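Long-range contacts in Cfl (Pectobacterium brasiliense, PDB 7A9J), which probably activates coronafacic acid with ATP and joins it to amines as amides, as a ligase of the AMP-binding family: residues I199-T205 / A384-W390; L339-I344 / L378-A384; A405-L409 / F420-E424. The protein carries 1 engineered substitution. All blocks are in the same frame, centred on the assembly; numbering follows the deposited sequence.

Contact 1 of 3, residues I199-T205 / A384-W390; sequences IVYSQKT and AKTIGIW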
loop_
_atom_site.group_PDB
_atom_site.type_symbol
_atom_site.label_atom_id
_atom_site.label_comp_id
_atom_site.label_asym_id
_atom_site.label_seq_id
_atom_site.Cartn_x
_atom_site.Cartn_y
_atom_site.Cartn_z
ATOM N N ILE A 199 0.693 -15.195 -4.867
ATOM C CA ILE A 199 -0.612 -14.916 -5.457
ATOM C C ILE A 199 -0.415 -14.731 -6.953
ATOM O O ILE A 199 0.386 -13.908 -7.394
ATOM C CB ILE A 199 -1.252 -13.670 -4.838
ATOM C CG1 ILE A 199 -1.341 -13.825 -3.308
ATOM C CG2 ILE A 199 -2.597 -13.411 -5.469
ATOM C CD1 ILE A 199 -2.110 -15.050 -2.872
ATOM N N VAL A 200 -1.128 -15.521 -7.735
ATOM C CA VAL A 200 -0.898 -15.576 -9.173
ATOM C C VAL A 200 -1.913 -14.673 -9.847
ATOM O O VAL A 200 -3.121 -14.847 -9.671
ATOM C CB VAL A 200 -0.997 -17.016 -9.697
ATOM C CG1 VAL A 200 -0.732 -17.039 -11.229
ATOM C CG2 VAL A 200 0.033 -17.878 -8.946
ATOM N N TYR A 201 -1.409 -13.746 -10.640
ATOM C CA TYR A 201 -2.197 -12.845 -11.496
ATOM C C TYR A 201 -2.080 -13.301 -12.938
ATOM O O TYR A 201 -0.964 -13.562 -13.405
ATOM C CB TYR A 201 -1.633 -11.442 -11.472
ATOM C CG TYR A 201 -1.996 -10.635 -10.256
ATOM C CD1 TYR A 201 -1.783 -11.118 -8.977
ATOM C CD2 TYR A 201 -2.455 -9.330 -10.424
ATOM C CE1 TYR A 201 -2.120 -10.363 -7.866
ATOM C CE2 TYR A 201 -2.755 -8.533 -9.319
ATOM C CZ TYR A 201 -2.547 -9.040 -8.055
ATOM O OH TYR A 201 -2.815 -8.261 -6.926
ATOM N N SER A 202 -3.215 -13.378 -13.642
ATOM C CA SER A 202 -3.162 -13.451 -15.097
ATOM C C SER A 202 -3.050 -12.051 -15.701
ATOM O O SER A 202 -3.093 -11.030 -15.001
ATOM C CB SER A 202 -4.397 -14.166 -15.641
ATOM O OG SER A 202 -5.532 -13.342 -15.412
ATOM N N GLN A 203 -2.802 -12.029 -17.026
ATOM C CA GLN A 203 -2.939 -10.784 -17.773
ATOM C C GLN A 203 -4.269 -10.102 -17.455
ATOM O O GLN A 203 -4.307 -8.879 -17.230
ATOM C CB GLN A 203 -2.766 -11.049 -19.277
ATOM C CG GLN A 203 -1.353 -11.551 -19.639
ATOM C CD GLN A 203 -0.359 -10.403 -19.875
ATOM O OE1 GLN A 203 -0.735 -9.241 -19.880
ATOM N NE2 GLN A 203 0.921 -10.755 -20.123
ATOM N N LYS A 204 -5.359 -10.876 -17.403
ATOM C CA LYS A 204 -6.662 -10.308 -17.066
ATOM C C LYS A 204 -6.726 -9.780 -15.628
ATOM O O LYS A 204 -7.305 -8.706 -15.407
ATOM C CB LYS A 204 -7.781 -11.330 -17.287
ATOM C CG LYS A 204 -9.178 -10.705 -17.109
ATOM C CD LYS A 204 -10.306 -11.720 -17.447
ATOM C CE LYS A 204 -11.699 -11.052 -17.480
ATOM N NZ LYS A 204 -12.011 -10.202 -16.299
ATOM N N THR A 205 -6.207 -10.537 -14.631
ATOM C CA THR A 205 -6.159 -9.980 -13.277
ATOM C C THR A 205 -5.518 -8.602 -13.279
ATOM O O THR A 205 -6.017 -7.645 -12.647
ATOM C CB THR A 205 -5.339 -10.854 -12.311
ATOM O OG1 THR A 205 -5.660 -12.236 -12.470
ATOM C CG2 THR A 205 -5.710 -10.459 -10.846
ATOM N N ALA A 384 -11.192 -8.036 -9.977
ATOM C CA ALA A 384 -9.864 -8.520 -10.350
ATOM C C ALA A 384 -9.656 -9.857 -9.653
ATOM O O ALA A 384 -9.295 -9.923 -8.475
ATOM C CB ALA A 384 -8.790 -7.498 -10.013
ATOM N N LYS A 385 -9.917 -10.920 -10.388
ATOM C CA LYS A 385 -9.836 -12.282 -9.876
ATOM C C LYS A 385 -8.429 -12.821 -10.036
ATOM O O LYS A 385 -7.969 -13.070 -11.168
ATOM C CB LYS A 385 -10.809 -13.185 -10.618
ATOM C CG LYS A 385 -12.162 -12.615 -10.745
ATOM C CD LYS A 385 -12.940 -12.930 -9.528
ATOM C CE LYS A 385 -14.400 -12.629 -9.788
ATOM N NZ LYS A 385 -14.910 -12.276 -8.453
ATOM N N THR A 386 -7.764 -13.063 -8.911
ATOM C CA THR A 386 -6.501 -13.783 -8.951
ATOM C C THR A 386 -6.756 -15.246 -9.314
ATOM O O THR A 386 -7.844 -15.788 -9.112
ATOM C CB THR A 386 -5.773 -13.649 -7.619
ATOM O OG1 THR A 386 -6.623 -14.158 -6.577
ATOM C CG2 THR A 386 -5.493 -12.163 -7.344
ATOM N N ILE A 387 -5.742 -15.890 -9.871
ATOM C CA ILE A 387 -5.913 -17.211 -10.432
ATOM C C ILE A 387 -5.818 -18.270 -9.352
ATOM O O ILE A 387 -6.433 -19.331 -9.465
ATOM C CB ILE A 387 -4.842 -17.470 -11.513
ATOM C CG1 ILE A 387 -4.871 -16.363 -12.572
ATOM C CG2 ILE A 387 -4.990 -18.822 -12.081
ATOM C CD1 ILE A 387 -6.279 -15.936 -13.001
ATOM N N GLY A 388 -5.025 -18.026 -8.326
ATOM C CA GLY A 388 -4.723 -19.076 -7.378
ATOM C C GLY A 388 -3.426 -18.762 -6.656
ATOM O O GLY A 388 -2.909 -17.650 -6.705
ATOM N N ILE A 389 -2.945 -19.755 -5.934
ATOM C CA ILE A 389 -1.743 -19.595 -5.138
ATOM C C ILE A 389 -0.707 -20.565 -5.648
ATOM O O ILE A 389 -0.971 -21.775 -5.766
ATOM C CB ILE A 389 -2.011 -19.809 -3.629
ATOM C CG1 ILE A 389 -2.901 -18.677 -3.086
ATOM C CG2 ILE A 389 -0.682 -19.949 -2.898
ATOM C CD1 ILE A 389 -3.325 -18.881 -1.621
ATOM N N TRP A 390 0.469 -20.037 -5.956
ATOM C CA TRP A 390 1.563 -20.865 -6.381
ATOM C C TRP A 390 2.170 -21.519 -5.148
ATOM O O TRP A 390 2.587 -20.820 -4.224
ATOM C CB TRP A 390 2.602 -20.008 -7.103
ATOM C CG TRP A 390 3.747 -20.781 -7.420
ATOM C CD1 TRP A 390 4.985 -20.675 -6.864
ATOM C CD2 TRP A 390 3.817 -21.852 -8.361
ATOM N NE1 TRP A 390 5.822 -21.588 -7.408
ATOM C CE2 TRP A 390 5.137 -22.337 -8.330
ATOM C CE3 TRP A 390 2.890 -22.453 -9.226
ATOM C CZ2 TRP A 390 5.565 -23.387 -9.143
ATOM C CZ3 TRP A 390 3.314 -23.502 -10.031
ATOM C CH2 TRP A 390 4.641 -23.963 -9.979
#
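The phenol ring of Tyr-201 is met obliquely by the methyl of Thr-386, whose CG2 comes within 3.9 Å of Tyr-201 CE1, at a place that illustrates how an antiparallel sheet can run straight into a capped helix. One face of the ring carries a second methyl, Thr-205 CG2, 3.4 Å above the plane and displaced toward the rim. The hydroxyl bonds to Gly-340 O of the ligand pocket. The indole of Trp-390 leads away from segment 199-205; its NE1 bonds to His-117 O and Arg-74 makes a cation-pi contact, while its CB and backbone N pack on Val-200 CG2.

Strand 199-202 lies between strand 183-188 and strand 388-390, and the loop joining it to strand 183-188 corresponds to the glycine-rich phosphate-binding loop of adenylating enzymes. Two nearly straight backbone bonds tie the partners: Val-200 N to Gly-388 O, 3.0 Å, and Ile-387 N to Val-200 O, 2.8 Å. On the face these two isoleucines share, Ile-199 CD1 rests 3.7 Å from Ile-389 CG1. The other branch of Ile-199, CG2, turns to the Thr-386 methyl.

Ser-202 and Thr-205 then form a capping box, each backbone N bonding to the other's hydroxyl oxygen. Ile-387 lies against this N-cap, with its CD1 3.6 Å from Ser-202 OG. With OG1 beside its own backbone N (chi1 -44°), Thr-205 also reaches the loop: OG1 donates to Lys-385 O over 2.8 Å, approaching from above the carbonyl plane.

Contact 2 of 3, residues L339-I344 / L378-A384; sequences LGGPVI and LLIRSPA. With R4Z (6-ethyl-1-oxidanylidene-indene-4-carboxylic acid), chain B.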
loop_
_atom_site.group_PDB
_atom_site.type_symbol
_atom_site.label_atom_id
_atom_site.label_comp_id
_atom_site.label_asym_id
_atom_site.label_seq_id
_atom_site.Cartn_x
_atom_site.Cartn_y
_atom_site.Cartn_z
ATOM N N LEU A 339 -7.082 -9.689 -3.399
ATOM C CA LEU A 339 -8.220 -9.080 -4.069
ATOM C C LEU A 339 -7.807 -8.436 -5.376
ATOM O O LEU A 339 -8.567 -7.650 -5.951
ATOM C CB LEU A 339 -8.846 -8.034 -3.155
ATOM C CG LEU A 339 -9.461 -8.752 -1.972
ATOM C CD1 LEU A 339 -9.991 -7.705 -1.005
ATOM C CD2 LEU A 339 -10.601 -9.701 -2.495
ATOM N N GLY A 340 -6.581 -8.706 -5.814
ATOM C CA GLY A 340 -6.145 -8.174 -7.115
ATOM C C GLY A 340 -5.632 -6.749 -7.045
ATOM O O GLY A 340 -4.482 -6.463 -7.414
ATOM N N GLY A 341 -6.440 -5.863 -6.510
ATOM C CA GLY A 341 -6.084 -4.482 -6.380
ATOM C C GLY A 341 -6.832 -3.764 -5.262
ATOM O O GLY A 341 -7.405 -4.373 -4.393
ATOM N N PRO A 342 -6.768 -2.449 -5.273
ATOM C CA PRO A 342 -7.663 -1.629 -4.438
ATOM C C PRO A 342 -9.117 -2.039 -4.675
ATOM O O PRO A 342 -9.574 -2.206 -5.822
ATOM C CB PRO A 342 -7.439 -0.196 -4.963
ATOM C CG PRO A 342 -6.104 -0.310 -5.741
ATOM C CD PRO A 342 -6.194 -1.678 -6.393
ATOM N N VAL A 343 -9.892 -2.104 -3.583
ATOM C CA VAL A 343 -11.307 -2.414 -3.769
ATOM C C VAL A 343 -12.243 -1.393 -3.155
ATOM O O VAL A 343 -13.414 -1.364 -3.513
ATOM C CB VAL A 343 -11.642 -3.816 -3.199
ATOM C CG1 VAL A 343 -10.933 -4.875 -4.107
ATOM C CG2 VAL A 343 -11.205 -3.962 -1.720
ATOM N N ILE A 344 -11.801 -0.632 -2.173
ATOM C CA ILE A 344 -12.646 0.349 -1.510
ATOM C C ILE A 344 -11.852 1.647 -1.453
ATOM O O ILE A 344 -10.664 1.643 -1.126
ATOM C CB ILE A 344 -13.072 -0.138 -0.102
ATOM C CG1 ILE A 344 -14.017 -1.320 -0.242
ATOM C CG2 ILE A 344 -13.783 1.005 0.631
ATOM C CD1 ILE A 344 -14.196 -2.184 1.085
ATOM N N LEU A 378 -16.827 -7.391 7.230
ATOM C CA LEU A 378 -16.786 -7.056 5.810
ATOM C C LEU A 378 -16.190 -8.223 5.031
ATOM O O LEU A 378 -15.056 -8.645 5.308
ATOM C CB LEU A 378 -15.950 -5.806 5.582
ATOM C CG LEU A 378 -15.666 -5.436 4.159
ATOM C CD1 LEU A 378 -16.986 -5.197 3.464
ATOM C CD2 LEU A 378 -14.766 -4.181 4.202
ATOM N N LEU A 379 -16.969 -8.735 4.079
ATOM C CA LEU A 379 -16.550 -9.729 3.100
ATOM C C LEU A 379 -16.532 -9.096 1.714
ATOM O O LEU A 379 -17.404 -8.293 1.379
ATOM C CB LEU A 379 -17.517 -10.919 3.102
ATOM C CG LEU A 379 -17.942 -11.520 4.446
ATOM C CD1 LEU A 379 -18.782 -12.773 4.260
ATOM C CD2 LEU A 379 -16.706 -11.811 5.213
ATOM N N ILE A 380 -15.551 -9.456 0.887
ATOM C CA ILE A 380 -15.358 -8.743 -0.375
ATOM C C ILE A 380 -15.129 -9.745 -1.497
ATOM O O ILE A 380 -14.374 -10.708 -1.336
ATOM C CB ILE A 380 -14.185 -7.734 -0.332
ATOM C CG1 ILE A 380 -14.418 -6.698 0.778
ATOM C CG2 ILE A 380 -14.023 -7.014 -1.731
ATOM C CD1 ILE A 380 -13.153 -5.950 1.106
ATOM N N ARG A 381 -15.774 -9.507 -2.637
ATOM C CA ARG A 381 -15.402 -10.157 -3.878
ATOM C C ARG A 381 -14.979 -9.091 -4.898
ATOM O O ARG A 381 -15.678 -8.087 -5.086
ATOM C CB ARG A 381 -16.567 -11.010 -4.394
ATOM C CG ARG A 381 -16.187 -11.965 -5.504
ATOM C CD ARG A 381 -17.180 -13.167 -5.449
ATOM N NE ARG A 381 -18.554 -12.715 -5.649
ATOM C CZ ARG A 381 -19.633 -13.472 -5.467
ATOM N NH1 ARG A 381 -19.497 -14.732 -5.082
ATOM N NH2 ARG A 381 -20.848 -12.964 -5.681
ATOM N N SER A 382 -13.841 -9.300 -5.516
ATOM C CA SER A 382 -13.260 -8.269 -6.387
ATOM C C SER A 382 -13.429 -8.626 -7.869
ATOM O O SER A 382 -13.455 -9.818 -8.218
ATOM C CB SER A 382 -11.768 -8.091 -6.064
ATOM O OG SER A 382 -11.142 -7.318 -7.093
ATOM N N PRO A 383 -13.605 -7.630 -8.755
ATOM C CA PRO A 383 -13.620 -7.934 -10.196
ATOM C C PRO A 383 -12.261 -8.305 -10.727
ATOM O O PRO A 383 -12.173 -8.852 -11.842
ATOM C CB PRO A 383 -14.137 -6.637 -10.836
ATOM C CG PRO A 383 -13.596 -5.557 -9.928
ATOM C CD PRO A 383 -13.772 -6.185 -8.517
ATOM N N ALA A 384 -11.192 -8.036 -9.977
ATOM C CA ALA A 384 -9.864 -8.520 -10.350
ATOM C C ALA A 384 -9.656 -9.857 -9.653
ATOM O O ALA A 384 -9.295 -9.923 -8.475
ATOM C CB ALA A 384 -8.790 -7.498 -10.013
HETATM C C13 R4Z B . -3.100 -4.872 -3.845
HETATM C C15 R4Z B . -3.892 -2.714 -2.772
HETATM C C02 R4Z B . -4.508 -0.471 -1.612
HETATM C C03 R4Z B . -4.055 0.364 -0.592
HETATM C C04 R4Z B . -2.885 -0.388 0.045
HETATM C C05 R4Z B . -3.774 -1.680 -1.858
HETATM C C06 R4Z B . -2.733 -1.701 -0.896
HETATM C C07 R4Z B . -1.836 -2.762 -0.917
HETATM C C08 R4Z B . -0.698 -2.806 0.116
HETATM C C11 R4Z B . -1.944 -3.774 -1.869
HETATM C C12 R4Z B . -2.975 -3.766 -2.817
HETATM C C14 R4Z B . -2.073 -4.671 -4.996
HETATM O O01 R4Z B . -5.481 -0.184 -2.259
HETATM O O09 R4Z B . 0.252 -3.605 -0.104
HETATM O O10 R4Z B . -0.696 -2.090 1.168
#
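Leu-339 can be followed outward from its backbone to see how a pocket loop is backed by a strand it does not pair with. Its CB lies 4.1 Å from Ser-382 CB, and at CG the chain forks. CD2 comes over the backbone of the other segment, touching Ile-380 O and Ser-382 CB, while CD1 reaches the Ile-380 side chain, 4.2 Å from CG2, the two side chains crossing at about a right angle.

Ile-380 is shared among several partners. Its CD1 meets Val-343 CG2 tip to tip at 4.0 Å and also touches Ile-344 CD1. That Ile-344 methyl goes on to Leu-378 CD2, 3.7 Å away, so a row of branched side chains packs between strand segments 342-344 and 378-381, whose axes come no closer than 9.1 Å.

The polar centre is Ser-382. Holding OG anti to the backbone N (chi1 167°) brings the hydroxyl to Leu-339 O, to which it donates over 2.8 Å, tilted from the carbonyl plane. Ser-382 OG in turn accepts from Ala-384 N at 3.0 Å, an ST turn, so two bonds grip this buried hydroxyl. Gly-340, lacking a side chain, permits close approach by Ala-384, whose CB stands against Gly-340 CA.

On the ligand side, Pro-342 CB lies 3.3 Å from the ketone oxygen O01 of the bound indenone acid, and Gly-340 and Gly-341 line its ethyl group. Val-343 and Ile-344 form a classic beta bulge opposite Tyr-334 of strand 331-335. Helix 203-214 packs on Pro-342, Ser-382 and Ala-384, whereas strand 404-406 receives Leu-339 and Ile-380.

Contact 3 of 3, residues A405-L409 / F420-E424; sequences ATGDL and FLGRE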
loop_
_atom_site.group_PDB
_atom_site.type_symbol
_atom_site.label_atom_id
_atom_site.label_comp_id
_atom_site.label_asym_id
_atom_site.label_seq_id
_atom_site.Cartn_x
_atom_site.Cartn_y
_atom_site.Cartn_z
ATOM N N ALA A 405 -12.813 -12.901 3.681
ATOM C CA ALA A 405 -13.131 -12.346 4.995
ATOM C C ALA A 405 -12.005 -11.432 5.449
ATOM O O ALA A 405 -10.883 -11.889 5.680
ATOM C CB ALA A 405 -13.355 -13.464 6.021
ATOM N N THR A 406 -12.303 -10.146 5.592
ATOM C CA THR A 406 -11.263 -9.160 5.878
ATOM C C THR A 406 -10.833 -9.126 7.346
ATOM O O THR A 406 -9.757 -8.580 7.639
ATOM C CB THR A 406 -11.751 -7.767 5.542
ATOM O OG1 THR A 406 -12.887 -7.495 6.380
ATOM C CG2 THR A 406 -12.158 -7.648 4.048
ATOM N N GLY A 407 -11.665 -9.590 8.266
ATOM C CA GLY A 407 -11.438 -9.432 9.682
ATOM C C GLY A 407 -11.800 -8.062 10.216
ATOM O O GLY A 407 -11.572 -7.812 11.402
ATOM N N ASP A 408 -12.359 -7.187 9.375
ATOM C CA ASP A 408 -12.761 -5.822 9.728
ATOM C C ASP A 408 -14.278 -5.744 9.857
ATOM O O ASP A 408 -15.007 -6.344 9.071
ATOM C CB ASP A 408 -12.294 -4.820 8.686
ATOM C CG ASP A 408 -10.759 -4.677 8.653
ATOM O OD1 ASP A 408 -10.226 -4.421 7.560
ATOM O OD2 ASP A 408 -10.130 -4.921 9.734
ATOM N N LEU A 409 -14.733 -5.028 10.869
ATOM C CA LEU A 409 -16.150 -4.776 11.122
ATOM C C LEU A 409 -16.573 -3.472 10.459
ATOM O O LEU A 409 -15.849 -2.480 10.516
ATOM C CB LEU A 409 -16.375 -4.649 12.597
ATOM C CG LEU A 409 -16.047 -5.914 13.384
ATOM C CD1 LEU A 409 -16.384 -5.711 14.860
ATOM C CD2 LEU A 409 -16.915 -7.036 12.835
ATOM N N PHE A 420 -16.293 2.372 9.582
ATOM C CA PHE A 420 -15.297 1.415 10.034
ATOM C C PHE A 420 -15.401 1.247 11.539
ATOM O O PHE A 420 -15.324 2.223 12.289
ATOM C CB PHE A 420 -13.885 1.857 9.616
ATOM C CG PHE A 420 -12.835 0.840 9.913
ATOM C CD1 PHE A 420 -12.661 -0.233 9.046
ATOM C CD2 PHE A 420 -11.948 1.027 10.946
ATOM C CE1 PHE A 420 -11.660 -1.151 9.286
ATOM C CE2 PHE A 420 -10.936 0.097 11.189
ATOM C CZ PHE A 420 -10.821 -0.987 10.379
ATOM N N LEU A 421 -15.615 0.012 11.963
ATOM C CA LEU A 421 -15.827 -0.264 13.375
ATOM C C LEU A 421 -14.636 -0.981 13.978
ATOM O O LEU A 421 -14.703 -1.455 15.143
ATOM C CB LEU A 421 -17.114 -1.087 13.575
ATOM C CG LEU A 421 -18.300 -0.330 12.992
ATOM C CD1 LEU A 421 -19.544 -1.152 13.124
ATOM C CD2 LEU A 421 -18.452 0.941 13.793
ATOM N N GLY A 422 -13.557 -1.103 13.221
ATOM C CA GLY A 422 -12.340 -1.672 13.769
ATOM C C GLY A 422 -12.188 -3.146 13.429
ATOM O O GLY A 422 -12.970 -3.751 12.685
ATOM N N ARG A 423 -11.088 -3.699 13.914
ATOM C CA ARG A 423 -10.865 -5.134 13.780
ATOM C C ARG A 423 -11.872 -5.920 14.606
ATOM O O ARG A 423 -12.197 -5.566 15.748
ATOM C CB ARG A 423 -9.464 -5.500 14.260
ATOM C CG ARG A 423 -8.377 -4.813 13.506
ATOM C CD ARG A 423 -8.248 -5.414 12.153
ATOM N NE ARG A 423 -7.933 -6.846 12.184
ATOM C CZ ARG A 423 -7.993 -7.655 11.120
ATOM N NH1 ARG A 423 -8.385 -7.188 9.912
ATOM N NH2 ARG A 423 -7.689 -8.944 11.280
ATOM N N GLU A 424 -12.354 -7.022 14.031
ATOM C CA GLU A 424 -13.264 -7.869 14.798
ATOM C C GLU A 424 -12.642 -8.287 16.110
ATOM O O GLU A 424 -13.341 -8.404 17.138
ATOM C CB GLU A 424 -13.649 -9.103 13.990
ATOM C CG GLU A 424 -14.677 -10.002 14.711
ATOM C CD GLU A 424 -15.378 -10.983 13.773
ATOM O OE1 GLU A 424 -16.623 -11.120 13.880
ATOM O OE2 GLU A 424 -14.692 -11.616 12.930
#
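Asp-408 and Arg-423 form the charged part of this contact. The arginine CB points away from the other segment, but bends at chi2 (-74°) and chi3 bring its guanidinium back, and NH1 makes a salt bridge of 2.9 Å to Asp-408 OD2. The nitrogen meets that oxygen from above the carboxylate plane, the two flat groups standing almost perpendicular, 85° apart. NH1 has a second acceptor in Thr-406 O, at 3.0 Å, while Gly-407 O sits over the centre of one guanidinium face. The other carboxylate oxygen, Asp-408 OD1, is bonded to Tyr-334 OH.

Backbone bonds join the two strands. Leu-409 N donates to Gly-422 O over 2.8 Å, almost linearly, and Leu-409 O accepts from Leu-421 N at 2.9 Å. At the corner, Gly-407 O accepts a straight bond of 2.9 Å from Glu-424 N.

Apolar packing centres on Leu-409, which sets its CB against Leu-421 CB, 3.8 Å away, and lays its branches across the CA and CB of Glu-424. The aromatic contact is of another kind: Phe-420 presents its edge to the Asp-408 carboxylate, CE1 lying 3.7 Å from CG, while Gly-422 N lies over one ring face, offset toward the rim.

The segments form the open end of the beta hairpin of strands 408-412 and 418-423. They bring together two signature sequences of adenylating enzymes, the Thr-Gly-Asp motif and the Gly-Arg motif; in relatives the aspartate of the first binds the ribose of the nucleotide.

In the fold
Contacts 1 and 2 are buried and share Ala-384, contact 2 being nested within the chain loop that contact 1 closes. They also touch through Tyr-201 and Gly-340, linking the strand-to-helix junction of contact 1 with the pocket loop of contact 2. Contact 3 follows later in the chain and is only partly buried. It reaches contact 2 through strand 376-381, where Leu-378 is hydrogen-bonded to both Thr-406 and Asp-408, but its nearest atoms lie about 12 Å from contact 1. Chemistry follows position: strand pairing beside a single capping box in the first, interlocked aliphatic branches round one serine in the second, and a salt bridge beside hairpin pairing in the third.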